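Local coordinates for putative ATP-grasp superfamily protein (PDB 3DF7) that probably binds ATP as a putative member of the ATP-grasp superfamily, though its reaction and substrate are not known, at residues 5-10 / 73-78; 116-121 / 221-226; 167-172 / 188-193. One frame throughout, in Å; residues are numbered along the deposited sequence.

Contact 1 is core; contacts 2 and 3 are partly buried, contact 2 with some exposed residues touching. Their centres are 22 to 24 Å apart, and none touch. Contact 1 pairs two parallel strands of the first sheet through backbone bonds and apolar side chains. Contact 2, its centre about 18 Å from the chain's centre, joins residues 116-121 to a loop, and a lysine supplies its one hydrogen bond. Contact 3 joins two strands of the large antiparallel sheet, on the other side of the chain's centre from contact 1, with polar side chains and one backbone bond. Contacts 2 and 3 share neighbours: helix 206-220 runs into residues 221-226, and its V212 packs on L170.

Contact 1 (5-10 / 73-78); sequences FLFEFA and FLIIAP
The F5 ring meets F73 at its edge: F73 CB lies near the ring plane, 4.1 Å from F5 CD2. The F9 and P78 side chains cross at about a right angle; P78 CD and A77 CB approach the F9 ring obliquely. Between these two, F7 CD2 lies 4.2 Å from I75 CG2. L6 and L74 run side by side on the other face of the sheet. There E8 lays its CG 3.8 Å from I76 CB. Its chain then bends (chi2 -80°) to N-cap helix 9-12. A10 N meets E8 OE2 at 2.9 Å from above the carboxylate plane, 43° out of it, and OE1 takes T11 N. A bound acetate lies about 3 Å from the E8 side chain. With an alanine here, the amides of A10 and T11 would probably lose their side-chain acceptor, and a gap would open beside I76. The backbones run parallel, laced by four hydrogen bonds, the shortest from I76 N to F7 O at 2.8 Å. Helix 18-35 covers the face of L6, E8 and L74. Helices 63-67 and 83-92 cover the face of F5, F73 and I75. Strands 40-42 and 96-97 flank the pair, giving a Rossmann-like layered sheet consistent with a pre-ATP-grasp domain.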
ATOM      1  N   PHE A   5     -17.003  -5.614  -4.340  1.00  8.02           N
ATOM      2  CA  PHE A   5     -17.219  -4.315  -3.722  1.00  7.36           C
ATOM      3  C   PHE A   5     -15.826  -3.712  -3.592  1.00  9.04           C
ATOM      4  O   PHE A   5     -14.992  -4.223  -2.840  1.00  7.69           O
ATOM      5  CB  PHE A   5     -17.850  -4.449  -2.331  1.00  7.58           C
ATOM      6  CG  PHE A   5     -17.883  -3.159  -1.558  1.00  8.88           C
ATOM      7  CD1 PHE A   5     -18.556  -2.046  -2.064  1.00  7.90           C
ATOM      8  CD2 PHE A   5     -17.224  -3.044  -0.338  1.00 10.02           C
ATOM      9  CE1 PHE A   5     -18.570  -0.836  -1.365  1.00  8.44           C
ATOM     10  CE2 PHE A   5     -17.232  -1.839   0.370  1.00  8.62           C
ATOM     11  CZ  PHE A   5     -17.909  -0.735  -0.148  1.00  8.94           C
ATOM     12  N   LEU A   6     -15.575  -2.646  -4.348  1.00  8.64           N
ATOM     13  CA  LEU A   6     -14.286  -1.962  -4.334  1.00  8.94           C
ATOM     14  C   LEU A   6     -14.440  -0.629  -3.606  1.00  8.27           C
ATOM     15  O   LEU A   6     -15.296   0.185  -3.960  1.00  8.86           O
ATOM     16  CB  LEU A   6     -13.801  -1.709  -5.766  1.00  8.61           C
ATOM     17  CG  LEU A   6     -12.438  -1.020  -5.894  1.00 10.48           C
ATOM     18  CD1 LEU A   6     -11.382  -1.942  -5.332  1.00  8.65           C
ATOM     19  CD2 LEU A   6     -12.135  -0.676  -7.354  1.00  8.33           C
ATOM     20  N   PHE A   7     -13.599  -0.408  -2.601  1.00  7.88           N
ATOM     21  CA  PHE A   7     -13.662   0.814  -1.806  1.00  7.92           C
ATOM     22  C   PHE A   7     -12.280   1.347  -1.418  1.00  9.66           C
ATOM     23  O   PHE A   7     -11.439   0.602  -0.918  1.00  9.32           O
ATOM     24  CB  PHE A   7     -14.470   0.533  -0.531  1.00  8.89           C
ATOM     25  CG  PHE A   7     -14.494   1.677   0.452  1.00 10.01           C
ATOM     26  CD1 PHE A   7     -15.561   2.573   0.480  1.00  8.58           C
ATOM     27  CD2 PHE A   7     -13.447   1.853   1.358  1.00 11.33           C
ATOM     28  CE1 PHE A   7     -15.584   3.623   1.398  1.00 11.04           C
ATOM     29  CE2 PHE A   7     -13.457   2.899   2.278  1.00 11.57           C
ATOM     30  CZ  PHE A   7     -14.530   3.789   2.299  1.00 12.35           C
ATOM     31  N   GLU A   8     -12.054   2.637  -1.654  1.00  9.14           N
ATOM     32  CA  GLU A   8     -10.796   3.282  -1.265  1.00  9.96           C
ATOM     33  C   GLU A   8     -11.224   4.513  -0.464  1.00  9.38           C
ATOM     34  O   GLU A   8     -12.093   5.275  -0.899  1.00  9.70           O
ATOM     35  CB  GLU A   8      -9.965   3.672  -2.489  1.00  8.85           C
ATOM     36  CG  GLU A   8      -8.573   4.197  -2.144  1.00  9.41           C
ATOM     37  CD  GLU A   8      -8.594   5.644  -1.698  1.00  8.41           C
ATOM     38  OE1 GLU A   8      -9.274   6.447  -2.370  1.00 10.84           O
ATOM     39  OE2 GLU A   8      -7.929   5.984  -0.692  1.00  9.59           O
ATOM     40  N   PHE A   9     -10.620   4.701   0.705  1.00  9.84           N
ATOM     41  CA  PHE A   9     -11.005   5.788   1.604  1.00  9.77           C
ATOM     42  C   PHE A   9     -11.058   7.219   1.067  1.00  9.44           C
ATOM     43  O   PHE A   9     -12.059   7.905   1.259  1.00  8.31           O
ATOM     44  CB  PHE A   9     -10.139   5.758   2.863  1.00  9.93           C
ATOM     45  CG  PHE A   9     -10.715   6.543   4.009  1.00 11.39           C
ATOM     46  CD1 PHE A   9     -11.903   6.139   4.619  1.00 11.61           C
ATOM     47  CD2 PHE A   9     -10.079   7.688   4.473  1.00  9.55           C
ATOM     48  CE1 PHE A   9     -12.454   6.865   5.677  1.00 11.80           C
ATOM     49  CE2 PHE A   9     -10.619   8.424   5.529  1.00 13.13           C
ATOM     50  CZ  PHE A   9     -11.809   8.012   6.133  1.00 12.16           C
ATOM     51  N   ALA A  10     -10.001   7.681   0.411  1.00  8.89           N
ATOM     52  CA  ALA A  10     -10.002   9.046  -0.113  1.00  9.18           C
ATOM     53  C   ALA A  10     -11.045   9.274  -1.206  1.00  9.90           C
ATOM     54  O   ALA A  10     -11.654  10.339  -1.281  1.00 10.18           O
ATOM     55  CB  ALA A  10      -8.617   9.410  -0.645  1.00  9.69           C
ATOM     56  N   PHE A  73     -14.823  -8.448  -1.644  1.00  8.45           N
ATOM     57  CA  PHE A  73     -14.553  -7.044  -1.395  1.00  9.93           C
ATOM     58  C   PHE A  73     -13.060  -6.799  -1.329  1.00 10.00           C
ATOM     59  O   PHE A  73     -12.272  -7.719  -1.090  1.00  8.78           O
ATOM     60  CB  PHE A  73     -15.224  -6.575  -0.089  1.00  9.96           C
ATOM     61  CG  PHE A  73     -14.540  -7.052   1.166  1.00 11.11           C
ATOM     62  CD1 PHE A  73     -13.427  -6.380   1.675  1.00 11.56           C
ATOM     63  CD2 PHE A  73     -15.008  -8.175   1.844  1.00 11.09           C
ATOM     64  CE1 PHE A  73     -12.792  -6.820   2.840  1.00 11.27           C
ATOM     65  CE2 PHE A  73     -14.380  -8.623   3.010  1.00 12.27           C
ATOM     66  CZ  PHE A  73     -13.268  -7.940   3.508  1.00 11.90           C
ATOM     67  N   LEU A  74     -12.683  -5.551  -1.568  1.00  9.56           N
ATOM     68  CA  LEU A  74     -11.296  -5.127  -1.505  1.00  9.45           C
ATOM     69  C   LEU A  74     -11.347  -3.719  -0.946  1.00  9.80           C
ATOM     70  O   LEU A  74     -11.881  -2.807  -1.581  1.00  9.02           O
ATOM     71  CB  LEU A  74     -10.642  -5.109  -2.890  1.00  7.91           C
ATOM     72  CG  LEU A  74      -9.179  -4.646  -2.827  1.00 10.27           C
ATOM     73  CD1 LEU A  74      -8.367  -5.617  -1.948  1.00  9.17           C
ATOM     74  CD2 LEU A  74      -8.596  -4.563  -4.228  1.00  8.81           C
ATOM     75  N   ILE A  75     -10.801  -3.553   0.252  1.00 10.82           N
ATOM     76  CA  ILE A  75     -10.794  -2.262   0.908  1.00 11.00           C
ATOM     77  C   ILE A  75      -9.389  -1.678   0.960  1.00 10.26           C
ATOM     78  O   ILE A  75      -8.443  -2.325   1.404  1.00 10.16           O
ATOM     79  CB  ILE A  75     -11.405  -2.382   2.331  1.00 11.98           C
ATOM     80  CG1 ILE A  75     -12.921  -2.607   2.200  1.00 12.17           C
ATOM     81  CG2 ILE A  75     -11.090  -1.136   3.166  1.00 11.13           C
ATOM     82  CD1 ILE A  75     -13.640  -2.873   3.499  1.00 14.01           C
ATOM     83  N   ILE A  76      -9.267  -0.453   0.465  1.00  9.29           N
ATOM     84  CA  ILE A  76      -8.003   0.260   0.456  1.00  9.63           C
ATOM     85  C   ILE A  76      -8.211   1.475   1.350  1.00  9.95           C
ATOM     86  O   ILE A  76      -9.042   2.335   1.052  1.00  7.76           O
ATOM     87  CB  ILE A  76      -7.643   0.757  -0.952  1.00 10.15           C
ATOM     88  CG1 ILE A  76      -7.699  -0.395  -1.957  1.00 10.77           C
ATOM     89  CG2 ILE A  76      -6.250   1.366  -0.933  1.00 10.53           C
ATOM     90  CD1 ILE A  76      -7.785   0.070  -3.403  1.00 14.41           C
ATOM     91  N   ALA A  77      -7.469   1.546   2.444  1.00  7.44           N
ATOM     92  CA  ALA A  77      -7.606   2.675   3.355  1.00  8.51           C
ATOM     93  C   ALA A  77      -6.371   2.808   4.229  1.00  9.55           C
ATOM     94  O   ALA A  77      -5.626   1.848   4.421  1.00 10.18           O
ATOM     95  CB  ALA A  77      -8.845   2.495   4.227  1.00  7.17           C
ATOM     96  N   PRO A  78      -6.135   4.009   4.767  1.00 10.83           N
ATOM     97  CA  PRO A  78      -4.962   4.194   5.623  1.00 10.79           C
ATOM     98  C   PRO A  78      -5.045   3.360   6.905  1.00 11.17           C
ATOM     99  O   PRO A  78      -6.133   3.105   7.428  1.00 10.23           O
ATOM    100  CB  PRO A  78      -4.959   5.702   5.886  1.00 11.87           C
ATOM    101  CG  PRO A  78      -6.401   6.103   5.703  1.00 15.97           C
ATOM    102  CD  PRO A  78      -6.820   5.288   4.515  1.00 10.27           C
TER

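Contact 2 (116-121 / 221-226); sequences KKLRGE and ECVEGL
K117 reaches across to the backbone of C222, where its NZ gives a hydrogen bond of 2.7 Å to C222 O. The ammonium approaches at a C=O...N angle of 146°, tilted 33° from the carbonyl plane. E224 OE1 is a second, long ionic partner, 3.9 Å from K117 NZ. C222 O and E224 OE1 are two acceptors only 3.2 Å apart, so the positive charge beside them probably eases their closeness. K117 gets there with CG anti to its N (chi1 -168°) and bends at chi2 and chi4. Next to it L118 makes the apolar part of the contact. Its CD2 branch touches C222 CB at 3.7 Å and lies 4.4 Å from V223 CG2. E121 borders the cysteine too, but C222 SG is modelled too near E121 CB for that pair to be trusted. A backbone bond from E121 N to L118 O, 2.7 Å, holds the chain in a turn at residues 118-121.

Further out, V107 packs on K117, while V124, V242 and I245 touch L118. A104 of helix 102-108 lies against V223, and S101 pairs with G225 through the backbone. The arrangement is plain packing of residues 116-121 on a connecting loop. That loop joins helix 206-220 to strand 228-236 through a type II beta turn, V223 to L226, with glycine in its third position.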
ATOM      1  N   LYS A 116       7.490  -6.336  17.452  1.00  8.77           N
ATOM      2  CA  LYS A 116       7.578  -7.525  18.298  1.00 11.18           C
ATOM      3  C   LYS A 116       7.269  -8.797  17.517  1.00 11.69           C
ATOM      4  O   LYS A 116       7.809  -9.863  17.809  1.00 13.51           O
ATOM      5  CB  LYS A 116       6.626  -7.407  19.494  1.00 10.96           C
ATOM      6  CG  LYS A 116       6.905  -6.199  20.374  1.00 13.40           C
ATOM      7  CD  LYS A 116       6.123  -6.249  21.688  1.00 11.67           C
ATOM      8  CE  LYS A 116       4.625  -6.244  21.462  1.00 11.12           C
ATOM      9  NZ  LYS A 116       3.879  -6.271  22.754  1.00 10.09           N
ATOM     10  N   LYS A 117       6.405  -8.681  16.515  1.00 12.66           N
ATOM     11  CA  LYS A 117       6.032  -9.835  15.707  1.00 12.33           C
ATOM     12  C   LYS A 117       7.176 -10.286  14.799  1.00 12.25           C
ATOM     13  O   LYS A 117       7.422 -11.479  14.644  1.00 12.06           O
ATOM     14  CB  LYS A 117       4.807  -9.503  14.848  1.00 16.25           C
ATOM     15  CG  LYS A 117       4.161 -10.711  14.182  1.00 22.18           C
ATOM     16  CD  LYS A 117       3.342 -11.509  15.186  1.00 26.33           C
ATOM     17  CE  LYS A 117       2.742 -12.755  14.560  1.00 29.95           C
ATOM     18  NZ  LYS A 117       3.787 -13.750  14.194  1.00 31.63           N
ATOM     19  N   LEU A 118       7.890  -9.323  14.222  1.00 10.50           N
ATOM     20  CA  LEU A 118       8.980  -9.624  13.293  1.00  9.60           C
ATOM     21  C   LEU A 118      10.406  -9.788  13.824  1.00 11.05           C
ATOM     22  O   LEU A 118      11.182 -10.575  13.272  1.00 10.63           O
ATOM     23  CB  LEU A 118       9.022  -8.551  12.202  1.00  9.10           C
ATOM     24  CG  LEU A 118       7.755  -8.305  11.380  1.00 10.66           C
ATOM     25  CD1 LEU A 118       7.988  -7.136  10.434  1.00  9.49           C
ATOM     26  CD2 LEU A 118       7.385  -9.560  10.610  1.00 10.61           C
ATOM     27  N   ARG A 119      10.753  -9.058  14.883  1.00 12.64           N
ATOM     28  CA  ARG A 119      12.123  -9.061  15.407  1.00 13.93           C
ATOM     29  C   ARG A 119      12.913 -10.363  15.476  1.00 16.00           C
ATOM     30  O   ARG A 119      14.117 -10.360  15.208  1.00 16.93           O
ATOM     31  CB  ARG A 119      12.178  -8.365  16.773  1.00 13.98           C
ATOM     32  CG  ARG A 119      11.354  -9.000  17.859  1.00 13.78           C
ATOM     33  CD  ARG A 119      11.572  -8.269  19.173  1.00 15.55           C
ATOM     34  NE  ARG A 119      10.615  -8.685  20.189  1.00 14.90           N
ATOM     35  CZ  ARG A 119      10.533  -8.154  21.403  1.00 15.51           C
ATOM     36  NH1 ARG A 119      11.359  -7.180  21.760  1.00 15.75           N
ATOM     37  NH2 ARG A 119       9.613  -8.586  22.249  1.00 15.97           N
ATOM     38  N   GLY A 120      12.271 -11.469  15.824  1.00 16.03           N
ATOM     39  CA  GLY A 120      13.012 -12.717  15.901  1.00 18.57           C
ATOM     40  C   GLY A 120      12.928 -13.564  14.647  1.00 19.77           C
ATOM     41  O   GLY A 120      13.463 -14.674  14.601  1.00 22.23           O
ATOM     42  N   GLU A 121      12.286 -13.032  13.615  1.00 17.03           N
ATOM     43  CA  GLU A 121      12.096 -13.774  12.373  1.00 17.94           C
ATOM     44  C   GLU A 121      12.718 -13.152  11.128  1.00 16.17           C
ATOM     45  O   GLU A 121      12.945 -13.843  10.135  1.00 15.88           O
ATOM     46  CB  GLU A 121      10.601 -13.965  12.147  1.00 21.18           C
ATOM     47  CG  GLU A 121       9.917 -14.710  13.274  1.00 28.09           C
ATOM     48  CD  GLU A 121       9.979 -16.209  13.089  1.00 32.11           C
ATOM     49  OE1 GLU A 121      11.012 -16.715  12.594  1.00 34.73           O
ATOM     50  OE2 GLU A 121       8.989 -16.881  13.444  1.00 35.70           O
ATOM     51  N   GLU A 221       5.604 -14.112   5.875  1.00 15.07           N
ATOM     52  CA  GLU A 221       5.296 -15.456   6.343  1.00 17.66           C
ATOM     53  C   GLU A 221       5.159 -15.484   7.867  1.00 19.11           C
ATOM     54  O   GLU A 221       4.665 -16.460   8.432  1.00 20.33           O
ATOM     55  CB  GLU A 221       6.359 -16.441   5.845  1.00 18.45           C
ATOM     56  CG  GLU A 221       6.462 -16.420   4.319  1.00 22.66           C
ATOM     57  CD  GLU A 221       7.068 -17.671   3.725  1.00 26.87           C
ATOM     58  OE1 GLU A 221       8.225 -17.994   4.063  1.00 29.99           O
ATOM     59  OE2 GLU A 221       6.385 -18.329   2.910  1.00 28.35           O
ATOM     60  N   CYS A 222       5.571 -14.396   8.518  1.00 19.25           N
ATOM     61  CA  CYS A 222       5.484 -14.267   9.977  1.00 21.16           C
ATOM     62  C   CYS A 222       4.085 -13.901  10.446  1.00 19.77           C
ATOM     63  O   CYS A 222       3.691 -14.238  11.561  1.00 20.57           O
ATOM     64  CB  CYS A 222       6.419 -13.168  10.495  1.00 20.03           C
ATOM     65  SG  CYS A 222       8.165 -13.510  10.404  1.00 30.44           S
ATOM     66  N   VAL A 223       3.342 -13.200   9.597  1.00 19.01           N
ATOM     67  CA  VAL A 223       2.010 -12.730   9.956  1.00 17.72           C
ATOM     68  C   VAL A 223       0.848 -13.516   9.363  1.00 18.23           C
ATOM     69  O   VAL A 223       0.516 -13.363   8.185  1.00 17.54           O
ATOM     70  CB  VAL A 223       1.845 -11.249   9.555  1.00 16.90           C
ATOM     71  CG1 VAL A 223       0.589 -10.672  10.189  1.00 18.08           C
ATOM     72  CG2 VAL A 223       3.080 -10.458   9.966  1.00 18.16           C
ATOM     73  N   GLU A 224       0.215 -14.341  10.188  1.00 17.19           N
ATOM     74  CA  GLU A 224      -0.922 -15.131   9.730  1.00 18.28           C
ATOM     75  C   GLU A 224      -2.077 -14.194   9.398  1.00 15.64           C
ATOM     76  O   GLU A 224      -2.340 -13.245  10.131  1.00 14.76           O
ATOM     77  CB  GLU A 224      -1.364 -16.117  10.813  1.00 20.49           C
ATOM     78  CG  GLU A 224      -0.394 -17.259  11.051  1.00 29.70           C
ATOM     79  CD  GLU A 224       1.005 -16.782  11.407  1.00 34.46           C
ATOM     80  OE1 GLU A 224       1.133 -15.919  12.306  1.00 36.82           O
ATOM     81  OE2 GLU A 224       1.976 -17.274  10.790  1.00 36.85           O
ATOM     82  N   GLY A 225      -2.756 -14.455   8.287  1.00 14.65           N
ATOM     83  CA  GLY A 225      -3.873 -13.610   7.907  1.00 13.98           C
ATOM     84  C   GLY A 225      -3.614 -12.746   6.686  1.00 12.47           C
ATOM     85  O   GLY A 225      -4.554 -12.303   6.034  1.00 12.13           O
ATOM     86  N   LEU A 226      -2.348 -12.483   6.375  1.00 11.64           N
ATOM     87  CA  LEU A 226      -2.050 -11.673   5.202  1.00 11.72           C
ATOM     88  C   LEU A 226      -2.578 -12.456   4.018  1.00 10.97           C
ATOM     89  O   LEU A 226      -2.487 -13.678   3.984  1.00 10.41           O
ATOM     90  CB  LEU A 226      -0.544 -11.437   5.058  1.00  9.96           C
ATOM     91  CG  LEU A 226       0.037 -10.513   6.128  1.00 11.12           C
ATOM     92  CD1 LEU A 226       1.528 -10.343   5.906  1.00 10.86           C
ATOM     93  CD2 LEU A 226      -0.670  -9.157   6.063  1.00 10.27           C
TER

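Contact 3 (167-172 / 188-193); sequences GINLSV and QIINNF
Q188 lies against N169, L170 and S171, and its side chain bends along them. The bend at chi2 (-62°) folds the carboxamide round toward S171. On the way its CG passes 4.0 Å from L170 C. Q188 NE2 reaches S171 OG at 2.7 Å, but the hydrogen bond is poorly angled and weak. The stronger polar partner of S171 OG is OD1 of N186, so the glutamine adds only a weak second partner to that hydroxyl.

On the other flank of Q188, N169 and I190 cross at about a right angle. N169 CB is 4.0 Å from I190 CD1 and 4.2 Å from Q188 CB. The amide of N169 is modelled too close to I190 and may be turned over, so its placement is doubtful.

A backbone hydrogen bond fixes the spacing. Q188 N gives to N169 O at 2.8 Å, almost straight at the hydrogen but 36° above the carbonyl plane. Such a tilt fits strands that are splaying: the axes of the two short segments make an angle of 129°, well short of antiparallel.

L170 and V172 start away from residues 188-193, and both touch V212 of helix 206-220. V235 and D233 of strand 228-236, the other neighbour of strand 168-176, touch N169 and S171; Q188 packs on P252, Y195 and A198. The contact thus lies where the hairpin of strands 168-176 and 180-191 opens, within the large antiparallel sheet expected of an ATP-grasp domain. In ATP-grasp relatives the corresponding sheet helps form the nucleotide cleft, as it probably does here.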
ATOM      1  N   GLY A 167      20.399   3.874   3.415  1.00 15.27           N
ATOM      2  CA  GLY A 167      20.579   3.038   2.244  1.00 16.52           C
ATOM      3  C   GLY A 167      19.492   3.206   1.205  1.00 15.80           C
ATOM      4  O   GLY A 167      18.754   4.184   1.211  1.00 18.44           O
ATOM      5  N   ILE A 168      19.399   2.233   0.307  1.00 17.44           N
ATOM      6  CA  ILE A 168      18.406   2.244  -0.762  1.00 18.27           C
ATOM      7  C   ILE A 168      17.017   1.983  -0.181  1.00 16.82           C
ATOM      8  O   ILE A 168      16.809   0.964   0.482  1.00 15.15           O
ATOM      9  CB  ILE A 168      18.716   1.140  -1.792  1.00 21.16           C
ATOM     10  CG1 ILE A 168      20.180   1.238  -2.225  1.00 25.04           C
ATOM     11  CG2 ILE A 168      17.780   1.259  -2.990  1.00 23.68           C
ATOM     12  CD1 ILE A 168      20.659   0.066  -3.069  1.00 28.39           C
ATOM     13  N   ASN A 169      16.077   2.898  -0.419  1.00 14.43           N
ATOM     14  CA  ASN A 169      14.708   2.728   0.072  1.00 14.62           C
ATOM     15  C   ASN A 169      13.886   2.009  -0.985  1.00 12.49           C
ATOM     16  O   ASN A 169      13.781   2.466  -2.120  1.00 12.69           O
ATOM     17  CB  ASN A 169      14.075   4.080   0.406  1.00 17.01           C
ATOM     18  CG  ASN A 169      14.574   4.642   1.725  1.00 21.30           C
ATOM     19  OD1 ASN A 169      15.764   4.899   1.890  1.00 24.24           O
ATOM     20  ND2 ASN A 169      13.664   4.820   2.676  1.00 21.02           N
ATOM     21  N   LEU A 170      13.300   0.882  -0.601  1.00  9.81           N
ATOM     22  CA  LEU A 170      12.528   0.070  -1.532  1.00 12.31           C
ATOM     23  C   LEU A 170      11.235  -0.459  -0.932  1.00 11.78           C
ATOM     24  O   LEU A 170      10.958  -0.284   0.255  1.00 12.36           O
ATOM     25  CB  LEU A 170      13.368  -1.130  -1.964  1.00 11.06           C
ATOM     26  CG  LEU A 170      14.776  -0.845  -2.485  1.00 12.40           C
ATOM     27  CD1 LEU A 170      15.614  -2.116  -2.428  1.00 11.05           C
ATOM     28  CD2 LEU A 170      14.685  -0.304  -3.904  1.00 10.85           C
ATOM     29  N   SER A 171      10.445  -1.104  -1.779  1.00 12.08           N
ATOM     30  CA  SER A 171       9.208  -1.735  -1.352  1.00 11.83           C
ATOM     31  C   SER A 171       9.031  -2.940  -2.269  1.00 10.78           C
ATOM     32  O   SER A 171       9.428  -2.904  -3.440  1.00 12.71           O
ATOM     33  CB  SER A 171       8.012  -0.775  -1.465  1.00 13.03           C
ATOM     34  OG  SER A 171       7.610  -0.565  -2.803  1.00 12.86           O
ATOM     35  N   VAL A 172       8.478  -4.018  -1.727  1.00  8.85           N
ATOM     36  CA  VAL A 172       8.255  -5.229  -2.504  1.00  9.26           C
ATOM     37  C   VAL A 172       6.767  -5.518  -2.535  1.00  9.42           C
ATOM     38  O   VAL A 172       6.116  -5.563  -1.484  1.00  9.33           O
ATOM     39  CB  VAL A 172       8.988  -6.439  -1.882  1.00  8.42           C
ATOM     40  CG1 VAL A 172       8.743  -7.690  -2.723  1.00  7.91           C
ATOM     41  CG2 VAL A 172      10.483  -6.150  -1.795  1.00  8.97           C
ATOM     42  N   GLN A 188      11.800   3.552  -3.825  1.00 11.01           N
ATOM     43  CA  GLN A 188      11.063   4.666  -3.251  1.00 12.70           C
ATOM     44  C   GLN A 188      11.947   5.907  -3.200  1.00 12.63           C
ATOM     45  O   GLN A 188      13.127   5.834  -2.849  1.00 13.16           O
ATOM     46  CB  GLN A 188      10.575   4.324  -1.839  1.00 14.04           C
ATOM     47  CG  GLN A 188       9.679   3.084  -1.741  1.00 18.67           C
ATOM     48  CD  GLN A 188       8.383   3.208  -2.528  1.00 22.58           C
ATOM     49  OE1 GLN A 188       7.734   4.256  -2.521  1.00 25.56           O
ATOM     50  NE2 GLN A 188       7.989   2.127  -3.195  1.00 24.36           N
ATOM     51  N   ILE A 189      11.380   7.044  -3.579  1.00 12.00           N
ATOM     52  CA  ILE A 189      12.119   8.299  -3.544  1.00 13.25           C
ATOM     53  C   ILE A 189      11.537   9.101  -2.386  1.00 14.50           C
ATOM     54  O   ILE A 189      10.375   9.509  -2.416  1.00 14.85           O
ATOM     55  CB  ILE A 189      11.974   9.065  -4.872  1.00 13.01           C
ATOM     56  CG1 ILE A 189      12.620   8.246  -5.997  1.00 14.19           C
ATOM     57  CG2 ILE A 189      12.635  10.436  -4.765  1.00 12.67           C
ATOM     58  CD1 ILE A 189      12.420   8.816  -7.390  1.00 16.69           C
ATOM     59  N   ILE A 190      12.351   9.315  -1.361  1.00 15.71           N
ATOM     60  CA  ILE A 190      11.890  10.020  -0.176  1.00 19.27           C
ATOM     61  C   ILE A 190      12.445  11.425   0.005  1.00 20.80           C
ATOM     62  O   ILE A 190      13.625  11.683  -0.234  1.00 20.16           O
ATOM     63  CB  ILE A 190      12.198   9.187   1.086  1.00 21.20           C
ATOM     64  CG1 ILE A 190      11.541   7.810   0.951  1.00 22.73           C
ATOM     65  CG2 ILE A 190      11.696   9.910   2.334  1.00 23.74           C
ATOM     66  CD1 ILE A 190      11.747   6.906   2.135  1.00 27.04           C
ATOM     67  N   ASN A 191      11.567  12.326   0.436  1.00 22.64           N
ATOM     68  CA  ASN A 191      11.918  13.719   0.683  1.00 25.88           C
ATOM     69  C   ASN A 191      11.313  14.106   2.031  1.00 27.42           C
ATOM     70  O   ASN A 191      10.095  14.055   2.212  1.00 26.35           O
ATOM     71  CB  ASN A 191      11.347  14.609  -0.425  1.00 28.05           C
ATOM     72  CG  ASN A 191      11.825  16.047  -0.329  1.00 31.67           C
ATOM     73  OD1 ASN A 191      11.619  16.717   0.682  1.00 33.09           O
ATOM     74  ND2 ASN A 191      12.467  16.528  -1.390  1.00 33.83           N
ATOM     75  N   ASN A 192      12.170  14.477   2.976  1.00 28.28           N
ATOM     76  CA  ASN A 192      11.728  14.859   4.311  1.00 31.01           C
ATOM     77  C   ASN A 192      10.904  13.743   4.954  1.00 30.48           C
ATOM     78  O   ASN A 192       9.835  13.985   5.512  1.00 31.86           O
ATOM     79  CB  ASN A 192      10.910  16.157   4.253  1.00 33.42           C
ATOM     80  CG  ASN A 192      10.478  16.641   5.631  1.00 36.05           C
ATOM     81  OD1 ASN A 192      11.290  16.737   6.555  1.00 37.16           O
ATOM     82  ND2 ASN A 192       9.194  16.955   5.772  1.00 36.95           N
ATOM     83  N   PHE A 193      11.409  12.517   4.864  1.00 30.47           N
ATOM     84  CA  PHE A 193      10.741  11.359   5.449  1.00 31.47           C
ATOM     85  C   PHE A 193       9.375  11.078   4.839  1.00 32.30           C
ATOM     86  O   PHE A 193       8.567  10.353   5.420  1.00 33.18           O
ATOM     87  CB  PHE A 193      10.595  11.555   6.960  1.00 31.72           C
ATOM     88  CG  PHE A 193      11.898  11.782   7.664  1.00 31.59           C
ATOM     89  CD1 PHE A 193      12.855  10.777   7.720  1.00 31.63           C
ATOM     90  CD2 PHE A 193      12.177  13.009   8.255  1.00 32.85           C
ATOM     91  CE1 PHE A 193      14.078  10.989   8.353  1.00 32.14           C
ATOM     92  CE2 PHE A 193      13.395  13.232   8.892  1.00 32.60           C
ATOM     93  CZ  PHE A 193      14.347  12.217   8.939  1.00 32.69           C
TER